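Local structure of aldehyde dehydrogenase (Listeria monocytogenes, 3K9D) at residues 151-154 against 155-159; 262-265 against 266-270; 329-333 against 334-338. The protein probably oxidises or reduces aldehyde or oxo groups with NAD or NADP as cosubstrate. All coordinates share one frame; numbering follows the deposited sequence.

Contact 1. Residues 151-154 against 155-159; sequences ILET and VRIIS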
loop_
_atom_site.group_PDB
_atom_site.type_symbol
_atom_site.label_atom_id
_atom_site.label_comp_id
_atom_site.label_asym_id
_atom_site.label_seq_id
_atom_site.Cartn_x
_atom_site.Cartn_y
_atom_site.Cartn_z
ATOM N N ILE A 151 -17.379 -18.943 11.412
ATOM C CA ILE A 151 -16.156 -18.146 11.524
ATOM C C ILE A 151 -15.571 -18.277 12.922
ATOM O O ILE A 151 -14.403 -18.590 13.052
ATOM C CB ILE A 151 -16.371 -16.667 11.138
ATOM C CG1 ILE A 151 -16.723 -16.554 9.646
ATOM C CG2 ILE A 151 -15.105 -15.866 11.345
ATOM C CD1 ILE A 151 -17.368 -15.255 9.285
ATOM N N LEU A 152 -16.407 -18.069 13.937
ATOM C CA LEU A 152 -16.027 -18.220 15.336
ATOM C C LEU A 152 -15.431 -19.579 15.625
ATOM O O LEU A 152 -14.410 -19.658 16.297
ATOM C CB LEU A 152 -17.216 -17.954 16.272
ATOM C CG LEU A 152 -17.629 -16.511 16.577
ATOM C CD1 LEU A 152 -18.802 -16.519 17.532
ATOM C CD2 LEU A 152 -16.450 -15.749 17.180
ATOM N N GLU A 153 -16.043 -20.637 15.085
ATOM C CA GLU A 153 -15.534 -22.001 15.279
ATOM C C GLU A 153 -14.221 -22.293 14.542
ATOM O O GLU A 153 -13.360 -22.969 15.096
ATOM C CB GLU A 153 -16.619 -23.058 14.994
ATOM C CG GLU A 153 -16.154 -24.518 15.074
ATOM C CD GLU A 153 -15.831 -24.990 16.493
ATOM O OE1 GLU A 153 -15.919 -24.199 17.450
ATOM O OE2 GLU A 153 -15.486 -26.172 16.647
ATOM N N THR A 154 -14.058 -21.759 13.329
ATOM C CA THR A 154 -12.752 -21.731 12.624
ATOM C C THR A 154 -11.675 -21.025 13.453
ATOM O O THR A 154 -10.553 -21.526 13.593
ATOM C CB THR A 154 -12.835 -20.984 11.266
ATOM O OG1 THR A 154 -13.975 -21.434 10.532
ATOM C CG2 THR A 154 -11.572 -21.199 10.430
ATOM N N VAL A 155 -12.030 -19.858 13.993
ATOM C CA VAL A 155 -11.129 -19.099 14.844
ATOM C C VAL A 155 -10.787 -19.886 16.107
ATOM O O VAL A 155 -9.613 -20.013 16.444
ATOM C CB VAL A 155 -11.686 -17.682 15.179
ATOM C CG1 VAL A 155 -10.878 -17.023 16.320
ATOM C CG2 VAL A 155 -11.668 -16.816 13.939
ATOM N N ARG A 156 -11.800 -20.444 16.770
ATOM C CA ARG A 156 -11.587 -21.271 17.965
ATOM C C ARG A 156 -10.609 -22.428 17.712
ATOM O O ARG A 156 -9.683 -22.649 18.507
ATOM C CB ARG A 156 -12.920 -21.820 18.481
ATOM C CG ARG A 156 -12.847 -22.373 19.920
ATOM C CD ARG A 156 -14.029 -23.258 20.254
ATOM N NE ARG A 156 -14.079 -24.470 19.427
ATOM C CZ ARG A 156 -13.460 -25.614 19.706
ATOM N NH1 ARG A 156 -12.722 -25.731 20.809
ATOM N NH2 ARG A 156 -13.581 -26.651 18.883
ATOM N N ILE A 157 -10.811 -23.136 16.597
ATOM C CA ILE A 157 -10.011 -24.319 16.238
ATOM C C ILE A 157 -8.543 -23.998 15.930
ATOM O O ILE A 157 -7.645 -24.627 16.487
ATOM C CB ILE A 157 -10.660 -25.135 15.073
ATOM C CG1 ILE A 157 -11.863 -25.932 15.592
ATOM C CG2 ILE A 157 -9.654 -26.087 14.411
ATOM C CD1 ILE A 157 -12.696 -26.583 14.492
ATOM N N ILE A 158 -8.292 -23.025 15.059
ATOM C CA ILE A 158 -6.909 -22.751 14.639
ATOM C C ILE A 158 -6.103 -22.014 15.722
ATOM O O ILE A 158 -4.878 -22.112 15.760
ATOM C CB ILE A 158 -6.838 -22.060 13.236
ATOM C CG1 ILE A 158 -7.372 -20.633 13.297
ATOM C CG2 ILE A 158 -7.575 -22.926 12.164
ATOM C CD1 ILE A 158 -7.456 -19.949 11.940
ATOM N N SER A 159 -6.832 -21.324 16.608
ATOM C CA SER A 159 -6.304 -20.549 17.723
ATOM C C SER A 159 -5.724 -21.481 18.779
ATOM O O SER A 159 -4.618 -21.276 19.254
ATOM C CB SER A 159 -7.430 -19.725 18.354
ATOM O OG SER A 159 -6.963 -18.499 18.880
#

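Contact 2. Residues 262-265 against 266-270; sequences VNKE and AVIAE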
loop_
_atom_site.group_PDB
_atom_site.type_symbol
_atom_site.label_atom_id
_atom_site.label_comp_id
_atom_site.label_asym_id
_atom_site.label_seq_id
_atom_site.Cartn_x
_atom_site.Cartn_y
_atom_site.Cartn_z
ATOM N N VAL A 262 -17.429 -16.749 -35.968
ATOM C CA VAL A 262 -17.073 -17.982 -36.671
ATOM C C VAL A 262 -17.098 -19.202 -35.744
ATOM O O VAL A 262 -17.267 -20.330 -36.201
ATOM C CB VAL A 262 -15.691 -17.891 -37.413
ATOM C CG1 VAL A 262 -15.754 -16.920 -38.585
ATOM C CG2 VAL A 262 -14.566 -17.526 -36.459
ATOM N N ASN A 263 -16.961 -18.958 -34.442
ATOM C CA ASN A 263 -16.849 -20.013 -33.464
ATOM C C ASN A 263 -18.104 -20.185 -32.613
ATOM O O ASN A 263 -18.154 -21.075 -31.767
ATOM C CB ASN A 263 -15.640 -19.741 -32.574
ATOM C CG ASN A 263 -14.806 -20.974 -32.325
ATOM O OD1 ASN A 263 -14.984 -22.013 -32.965
ATOM N ND2 ASN A 263 -13.884 -20.864 -31.394
ATOM N N LYS A 264 -19.109 -19.348 -32.850
ATOM C CA LYS A 264 -20.271 -19.219 -31.944
ATOM C C LYS A 264 -21.106 -20.503 -31.882
ATOM O O LYS A 264 -21.307 -21.054 -30.805
ATOM C CB LYS A 264 -21.144 -18.037 -32.372
ATOM C CG LYS A 264 -22.410 -17.856 -31.545
ATOM C CD LYS A 264 -23.283 -16.769 -32.113
ATOM C CE LYS A 264 -24.701 -16.892 -31.565
ATOM N NZ LYS A 264 -24.831 -16.283 -30.214
ATOM N N GLU A 265 -21.558 -20.967 -33.049
ATOM C CA GLU A 265 -22.242 -22.258 -33.203
ATOM C C GLU A 265 -21.538 -23.405 -32.496
ATOM O O GLU A 265 -22.169 -24.146 -31.748
ATOM C CB GLU A 265 -22.371 -22.628 -34.680
ATOM C CG GLU A 265 -23.720 -22.356 -35.284
ATOM C CD GLU A 265 -23.868 -22.970 -36.668
ATOM O OE1 GLU A 265 -24.163 -22.216 -37.616
ATOM O OE2 GLU A 265 -23.675 -24.198 -36.815
ATOM N N ALA A 266 -20.235 -23.542 -32.736
ATOM C CA ALA A 266 -19.440 -24.612 -32.129
ATOM C C ALA A 266 -19.377 -24.509 -30.604
ATOM O O ALA A 266 -19.487 -25.520 -29.897
ATOM C CB ALA A 266 -18.039 -24.624 -32.725
ATOM N N VAL A 267 -19.220 -23.280 -30.108
ATOM C CA VAL A 267 -19.176 -23.000 -28.674
ATOM C C VAL A 267 -20.525 -23.260 -27.975
ATOM O O VAL A 267 -20.574 -23.899 -26.912
ATOM C CB VAL A 267 -18.652 -21.551 -28.381
ATOM C CG1 VAL A 267 -18.832 -21.204 -26.921
ATOM C CG2 VAL A 267 -17.157 -21.457 -28.743
ATOM N N ILE A 268 -21.606 -22.772 -28.572
ATOM C CA ILE A 268 -22.953 -23.007 -28.030
ATOM C C ILE A 268 -23.250 -24.512 -27.967
ATOM O O ILE A 268 -23.635 -25.008 -26.909
ATOM C CB ILE A 268 -24.044 -22.208 -28.804
ATOM C CG1 ILE A 268 -23.799 -20.701 -28.603
ATOM C CG2 ILE A 268 -25.456 -22.623 -28.362
ATOM C CD1 ILE A 268 -24.893 -19.802 -29.063
ATOM N N ALA A 269 -22.988 -25.233 -29.062
ATOM C CA ALA A 269 -23.168 -26.697 -29.107
ATOM C C ALA A 269 -22.401 -27.458 -28.011
ATOM O O ALA A 269 -22.941 -28.366 -27.378
ATOM C CB ALA A 269 -22.827 -27.237 -30.496
ATOM N N GLU A 270 -21.154 -27.062 -27.773
ATOM C CA GLU A 270 -20.344 -27.665 -26.727
ATOM C C GLU A 270 -20.828 -27.317 -25.325
ATOM O O GLU A 270 -20.872 -28.202 -24.449
ATOM C CB GLU A 270 -18.871 -27.303 -26.913
ATOM C CG GLU A 270 -17.873 -28.095 -26.062
ATOM C CD GLU A 270 -17.910 -29.601 -26.273
ATOM O OE1 GLU A 270 -18.295 -30.058 -27.365
ATOM O OE2 GLU A 270 -17.569 -30.333 -25.315
HETATM O O HOH W 1 -18.960 -22.346 -35.152
#

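Contact 3. Residues 329-333 against 334-338; sequences ETKVG and AKIPY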
loop_
_atom_site.group_PDB
_atom_site.type_symbol
_atom_site.label_atom_id
_atom_site.label_comp_id
_atom_site.label_asym_id
_atom_site.label_seq_id
_atom_site.Cartn_x
_atom_site.Cartn_y
_atom_site.Cartn_z
ATOM N N GLU A 329 -26.274 -11.579 -24.558
ATOM C CA GLU A 329 -26.286 -10.156 -24.224
ATOM C C GLU A 329 -25.612 -9.344 -25.333
ATOM O O GLU A 329 -24.736 -9.854 -26.040
ATOM C CB GLU A 329 -25.577 -9.946 -22.875
ATOM C CG GLU A 329 -25.583 -8.506 -22.361
ATOM C CD GLU A 329 -26.975 -7.963 -22.171
ATOM O OE1 GLU A 329 -27.642 -8.404 -21.222
ATOM O OE2 GLU A 329 -27.404 -7.098 -22.964
ATOM N N THR A 330 -26.020 -8.081 -25.480
ATOM C CA THR A 330 -25.435 -7.161 -26.477
ATOM C C THR A 330 -24.908 -5.844 -25.856
ATOM O O THR A 330 -24.131 -5.110 -26.482
ATOM C CB THR A 330 -26.463 -6.785 -27.579
ATOM O OG1 THR A 330 -27.498 -5.965 -27.017
ATOM C CG2 THR A 330 -27.104 -8.011 -28.216
ATOM N N LYS A 331 -25.343 -5.558 -24.633
ATOM C CA LYS A 331 -25.127 -4.260 -23.991
ATOM C C LYS A 331 -24.271 -4.373 -22.726
ATOM O O LYS A 331 -24.110 -5.453 -22.158
ATOM C CB LYS A 331 -26.478 -3.628 -23.626
ATOM C CG LYS A 331 -27.278 -3.113 -24.808
ATOM C CD LYS A 331 -28.715 -2.763 -24.416
ATOM C CE LYS A 331 -28.829 -1.368 -23.807
ATOM N NZ LYS A 331 -30.254 -0.976 -23.553
ATOM N N VAL A 332 -23.734 -3.231 -22.301
ATOM C CA VAL A 332 -22.957 -3.090 -21.071
ATOM C C VAL A 332 -23.536 -1.891 -20.295
ATOM O O VAL A 332 -23.884 -0.883 -20.893
ATOM C CB VAL A 332 -21.447 -2.849 -21.393
ATOM C CG1 VAL A 332 -20.643 -2.703 -20.137
ATOM C CG2 VAL A 332 -20.871 -3.987 -22.223
ATOM N N GLY A 333 -23.657 -1.991 -18.974
ATOM C CA GLY A 333 -24.163 -0.847 -18.206
ATOM C C GLY A 333 -24.807 -1.202 -16.884
ATOM O O GLY A 333 -25.175 -2.355 -16.665
ATOM N N ALA A 334 -24.957 -0.203 -16.009
ATOM C CA ALA A 334 -25.512 -0.415 -14.659
ATOM C C ALA A 334 -26.930 -1.002 -14.693
ATOM O O ALA A 334 -27.310 -1.785 -13.816
ATOM C CB ALA A 334 -25.488 0.889 -13.860
ATOM N N LYS A 335 -27.675 -0.626 -15.736
ATOM C CA LYS A 335 -29.053 -1.057 -16.001
ATOM C C LYS A 335 -29.112 -2.407 -16.732
ATOM O O LYS A 335 -30.198 -2.863 -17.120
ATOM C CB LYS A 335 -29.780 -0.025 -16.881
ATOM C CG LYS A 335 -29.410 1.455 -16.695
ATOM C CD LYS A 335 -28.447 1.949 -17.783
ATOM C CE LYS A 335 -27.091 2.367 -17.209
ATOM N NZ LYS A 335 -27.186 3.623 -16.395
ATOM N N ILE A 336 -27.950 -3.022 -16.947
ATOM C CA ILE A 336 -27.835 -4.308 -17.651
ATOM C C ILE A 336 -27.241 -5.362 -16.685
ATOM O O ILE A 336 -26.020 -5.494 -16.564
ATOM C CB ILE A 336 -27.041 -4.159 -18.993
ATOM C CG1 ILE A 336 -27.924 -3.541 -20.089
ATOM C CG2 ILE A 336 -26.592 -5.493 -19.536
ATOM C CD1 ILE A 336 -27.948 -2.034 -20.154
ATOM N N PRO A 337 -28.115 -6.091 -15.962
ATOM C CA PRO A 337 -27.697 -7.077 -14.943
ATOM C C PRO A 337 -26.703 -8.174 -15.400
ATOM O O PRO A 337 -25.844 -8.572 -14.613
ATOM C CB PRO A 337 -29.026 -7.699 -14.487
ATOM C CG PRO A 337 -30.000 -7.387 -15.570
ATOM C CD PRO A 337 -29.585 -6.015 -16.043
ATOM N N TYR A 338 -26.794 -8.631 -16.647
ATOM C CA TYR A 338 -25.854 -9.660 -17.158
ATOM C C TYR A 338 -24.413 -9.177 -17.364
ATOM O O TYR A 338 -23.468 -9.984 -17.352
ATOM C CB TYR A 338 -26.389 -10.320 -18.436
ATOM C CG TYR A 338 -27.656 -11.085 -18.183
ATOM C CD1 TYR A 338 -27.683 -12.129 -17.254
ATOM C CD2 TYR A 338 -28.836 -10.759 -18.848
ATOM C CE1 TYR A 338 -28.857 -12.831 -16.999
ATOM C CE2 TYR A 338 -30.015 -11.449 -18.587
ATOM C CZ TYR A 338 -30.011 -12.490 -17.667
ATOM O OH TYR A 338 -31.172 -13.191 -17.407
HETATM O O HOH W 2 -29.025 -7.611 -18.800
#

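Contact 1. Residues 151-154 against 155-159
Glu153 and Arg156, three residues apart on one helix, run alongside each other and meet in a two-bond, side-on salt bridge. Arg156 NE donates to Glu153 OE1 over 2.7 Å, and Arg156 NH2 to Glu153 OE2 over 3.0 Å, each oxygen being met on its syn side. Both oxygens lie almost in the guanidinium plane, whereas the nitrogens stand some 30° out of the carboxylate plane; the bonds enter the carboxylate obliquely, in keeping with the 24° between the two planes. A bend at chi2 (70°) turns the Glu153 carboxylate toward Arg156, and a bend at chi3 of Arg156 lays its NE edge against it. Ile157 CD1 also comes to 3.5 Å from Glu153 OE2, an apolar methyl beside the charged pair.

This is the helix of the beta-alpha-beta unit formed by strand 138-143, helix 148-164 and strand 172-174, and its i to i+4 backbone bonds fix the spacing: Arg156 N reaches Leu152 O at 2.8 Å. Further out, Lys53 forms a second salt bridge with Glu153 OE2, and Glu160 takes Arg156 NH1, so charges alternate from Lys53 of helix 51-62 through Glu153 and Arg156 to Glu160. Among the buried residues, Ile151 CG2 and Val155 CG2 lie 4.4 Å apart; both side chains pack on Cys174, Ile151 also on Pro143 and Val155 on Phe141, while Thr154 packs on helix 121-134, its OG1 satisfied by Ala150 O.

Contact 2. Residues 262-265 against 266-270
Lys264 and Ile268, one helical turn apart, lie side by side and point the same way, which makes the lysine chain the one to trace. CB starts out from the backbone directed away from the following turn, and Lys264 CG, trans to the backbone N (chi1 177°), comes to 4.0 Å from Ile268 CD1. The chain then runs on nearly extended as far as Lys264 CE, 3.8 Å from Ile268 CD1. A final bend at chi4 (82°) keeps the ammonium beside it, with Lys264 NZ 3.7 Å from Ile268 CD1. One methyl thus touches the lysine at three points along its length, a contact of apolar groups except at the charged tip. That tip finds its polar partner beyond the helix, in a salt bridge to Glu328, with a weak hydrogen bond to Thr351 as well.

In the backbone, Ile268 N donates to Lys264 O at 2.8 Å, a bond nearly straight at hydrogen (173°), and Ile268 CG1 packs against that carbonyl oxygen. One residue earlier Val267 N bonds to Asn263 O, and Val267 CG2 lies 3.2 Å from Asn263 O. In the first turn a water replaces the direct bond: it donates to Val262 O at 2.8 Å and accepts from Ala266 N at 3.0 Å. Lys264, Val267 and Ile268 all rest on Phe349 of strand 346-352, so the evidence describes an amphipathic surface helix, 261-273, packed by one face on a parallel alpha/beta sheet directly after strand 256-260.

Contact 3. Residues 329-333 against 334-338
Gly333 to Ile336 form a type I beta turn, closed by Ile336 N donating to Gly333 O at 2.9 Å, with the donor well above the carbonyl plane. The turn lies in the loop between strands 324-328 and 346-352, neighbours in the parallel sheet, and folds 334-338 back toward 329-333. Gly333 adopts backbone angles (phi 155°, psi 163°) at which a CB would press on the preceding carbonyl oxygen, a conformation that glycine tolerates because it has no side chain.

Ile336 makes most of the side-chain contacts here, with Glu329 and Lys331. Its CG2 methyl is directed at the Glu329 carboxylate, Ile336 CG2 lying 3.5 Å from Glu329 OE1; the same methyl also meets Lys331 O. Its CG1-CD1 arm runs at about a right angle to Lys331: Ile336 CG1 is 3.8 Å from Lys331 CB, and CD1 reaches the lysine CE. Van der Waals contact, to carbons and oxygens alike, thus links the turn to 329-331, while Tyr350, through its hydroxyl, binds Lys331 O from the adjoining strand.

The Glu329 carboxylate has a separate task for each oxygen. A bend at chi2 (59°) brings Glu329 OE2 back over its own chain, where Thr330 N at 3.0 Å and Lys331 N at 3.1 Å both donate to its anti side, two bonds that restrict the carboxylate's rotation. Glu329 OE1 faces Tyr338 instead, near the ring plane and 3.6 Å from Tyr338 CD2 at the edge. The tyrosine's hydroxyl is held elsewhere, by Ala284 O of helix 281-291. Between the two residues sits a water that donates to Glu329 OE1 at 2.9 Å and accepts from Tyr338 N.

Overall arrangement
From the N terminus, contact 1 comes first, within helix 148-164, where it lies in a beta-alpha-beta unit of the mixed sheet. Contacts 2 and 3 follow around the second, parallel sheet: residues 262-270 on the helix after strand 256-260, residues 329-338 in the loop joining strands 324-328 and 346-352. The three run in series, none nested or crossed; contact 3 alone closes a turn, the others being helical. Contacts 2 and 3 have centres about 22 Å apart and share strand 346-352 as a neighbour. Contact 1 lies across the chain's centre from both, its centre about 47 Å from that of contact 2.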